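Local coordinates for maleylacetate reductase (PDB 3W5S), which catalyses the NADH-dependent reduction of maleylacetate to 3-oxoadipate in the breakdown of gamma-resorcylate, at residues H263-G266 against D270-H273. Sequence-based numbering, arbitrary orientation.
With SO4 (sulfate ion), chain C.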
ATOM      1  N   HIS A 263      -9.427  20.521 -12.669  1.00 15.45           N
ATOM      2  CA  HIS A 263     -10.759  20.656 -12.096  1.00 15.76           C
ATOM      3  C   HIS A 263     -11.394  22.005 -12.372  1.00 16.68           C
ATOM      4  O   HIS A 263     -12.607  22.093 -12.602  1.00 17.75           O
ATOM      5  CB  HIS A 263     -10.721  20.364 -10.599  1.00 16.19           C
ATOM      6  CG  HIS A 263     -10.254  18.983 -10.311  1.00 17.55           C
ATOM      7  ND1 HIS A 263      -9.741  18.597  -9.094  1.00 18.71           N
ATOM      8  CD2 HIS A 263     -10.126  17.914 -11.137  1.00 18.38           C
ATOM      9  CE1 HIS A 263      -9.373  17.327  -9.164  1.00 19.77           C
ATOM     10  NE2 HIS A 263      -9.582  16.895 -10.396  1.00 18.93           N
ATOM     11  N   THR A 264     -10.578  23.050 -12.365  1.00 17.04           N
ATOM     12  CA  THR A 264     -11.062  24.389 -12.618  1.00 17.65           C
ATOM     13  C   THR A 264     -11.600  24.486 -14.052  1.00 17.94           C
ATOM     14  O   THR A 264     -12.762  24.864 -14.270  1.00 18.98           O
ATOM     15  CB  THR A 264      -9.932  25.399 -12.391  1.00 17.90           C
ATOM     16  OG1 THR A 264      -9.521  25.384 -11.009  1.00 18.57           O
ATOM     17  CG2 THR A 264     -10.407  26.810 -12.763  1.00 18.28           C
ATOM     18  N   LEU A 265     -10.765  24.155 -15.031  1.00 17.82           N
ATOM     19  CA  LEU A 265     -11.168  24.276 -16.445  1.00 18.76           C
ATOM     20  C   LEU A 265     -12.240  23.246 -16.804  1.00 20.07           C
ATOM     21  O   LEU A 265     -13.226  23.545 -17.489  1.00 19.19           O
ATOM     22  CB  LEU A 265      -9.936  24.096 -17.323  1.00 19.77           C
ATOM     23  CG  LEU A 265      -8.991  25.277 -17.560  1.00 22.08           C
ATOM     24  CD1 LEU A 265      -8.383  25.969 -16.314  1.00 24.97           C
ATOM     25  CD2 LEU A 265      -7.883  24.715 -18.433  1.00 25.05           C
ATOM     26  N   GLY A 266     -12.054  22.019 -16.329  1.00 20.46           N
ATOM     27  CA  GLY A 266     -12.989  20.939 -16.636  1.00 22.40           C
ATOM     28  C   GLY A 266     -14.379  21.294 -16.199  1.00 23.81           C
ATOM     29  O   GLY A 266     -15.312  21.267 -17.009  1.00 25.78           O
ATOM     30  N   ASP A 270     -16.578  22.995 -18.968  1.00 19.22           N
ATOM     31  CA  ASP A 270     -17.109  21.707 -19.421  1.00 19.83           C
ATOM     32  C   ASP A 270     -16.188  21.070 -20.464  1.00 20.07           C
ATOM     33  O   ASP A 270     -16.644  20.459 -21.448  1.00 21.90           O
ATOM     34  CB  ASP A 270     -18.563  21.833 -19.954  1.00 20.93           C
ATOM     35  CG  ASP A 270     -19.317  20.513 -19.922  1.00 23.09           C
ATOM     36  OD1 ASP A 270     -19.158  19.754 -18.941  1.00 24.84           O
ATOM     37  OD2 ASP A 270     -20.088  20.237 -20.877  1.00 26.49           O
ATOM     38  N   LEU A 271     -14.890  21.202 -20.244  1.00 18.94           N
ATOM     39  CA  LEU A 271     -13.917  20.593 -21.155  1.00 17.95           C
ATOM     40  C   LEU A 271     -13.886  19.064 -21.044  1.00 18.29           C
ATOM     41  O   LEU A 271     -14.100  18.520 -19.949  1.00 18.82           O
ATOM     42  CB  LEU A 271     -12.524  21.141 -20.901  1.00 17.42           C
ATOM     43  CG  LEU A 271     -12.249  22.633 -21.003  1.00 17.55           C
ATOM     44  CD1 LEU A 271     -10.738  22.780 -20.995  1.00 17.43           C
ATOM     45  CD2 LEU A 271     -12.835  23.248 -22.272  1.00 18.36           C
ATOM     46  N   PRO A 272     -13.575  18.367 -22.148  1.00 17.85           N
ATOM     47  CA  PRO A 272     -13.319  16.935 -22.075  1.00 17.63           C
ATOM     48  C   PRO A 272     -12.238  16.695 -21.016  1.00 16.15           C
ATOM     49  O   PRO A 272     -11.138  17.274 -21.075  1.00 16.08           O
ATOM     50  CB  PRO A 272     -12.844  16.587 -23.491  1.00 18.05           C
ATOM     51  CG  PRO A 272     -13.479  17.661 -24.368  1.00 20.19           C
ATOM     52  CD  PRO A 272     -13.375  18.891 -23.515  1.00 18.61           C
ATOM     53  N   HIS A 273     -12.565  15.859 -20.042  1.00 15.52           N
ATOM     54  CA  HIS A 273     -11.767  15.758 -18.834  1.00 15.22           C
ATOM     55  C   HIS A 273     -10.374  15.143 -19.050  1.00 14.32           C
ATOM     56  O   HIS A 273      -9.357  15.761 -18.703  1.00 14.21           O
ATOM     57  CB  HIS A 273     -12.538  15.005 -17.749  1.00 15.83           C
ATOM     58  CG  HIS A 273     -11.736  14.750 -16.524  1.00 15.99           C
ATOM     59  ND1 HIS A 273     -11.480  15.718 -15.578  1.00 16.70           N
ATOM     60  CD2 HIS A 273     -11.099  13.634 -16.110  1.00 15.78           C
ATOM     61  CE1 HIS A 273     -10.736  15.198 -14.618  1.00 16.15           C
ATOM     62  NE2 HIS A 273     -10.495  13.936 -14.915  1.00 16.24           N
TER
HETATM   63  S   SO4 C 401      -9.162  13.407 -11.740  1.00 17.28           S
HETATM   64  O1  SO4 C 401      -8.405  12.944 -10.555  1.00 18.94           O
HETATM   65  O2  SO4 C 401      -8.829  14.788 -12.024  1.00 21.29           O
HETATM   66  O3  SO4 C 401      -8.831  12.587 -12.892  1.00 17.63           O
HETATM   67  O4  SO4 C 401     -10.579  13.387 -11.408  1.00 21.68           O
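The H263 and H273 rings approach edge to edge, CD2 of H263 4.5 Å from CE1 of H273, and are joined through one sulfate ion. The H263 NE2 to O2 bond measures 2.8 Å; H273 NE2 reaches a different oxygen, O3, at 2.9 Å and nearly straight (161°). The sulfur lies in the plane of each ring, and N190 and H277 bind the same ion. H273 gets there because its CG stands anti to the backbone N (chi1 175°), which swings the ring back toward the helix that holds H263. At the other end of the H263 ring, ND1 hydrogen-bonds to Y346, fixing the turn of the imidazole.

Where helix 257-269 runs out, the link between the segments is slight: D270 leaves right-handed helical geometry, its phi turning positive, and the amide of L271 makes a weak, bent bond to G266 O (3.3 Å, 124°).

The apolar part is small: L271 CD1 packs on L265 CB at 4.0 Å, while L271 CG comes within 3.8 Å of L265 O.

With an alanine at H273, sulfate O3 would probably lose this N-H donor and a gap would open beside the H263 ring edge. In the helical C-terminal domain of this member of the iron-containing alcohol dehydrogenase family, H273 probably matches a metal-binding histidine of iron-dependent relatives; here, with no metal modelled, imidazole N-H groups and the N190 amide form a cluster of donors able to hold an anion.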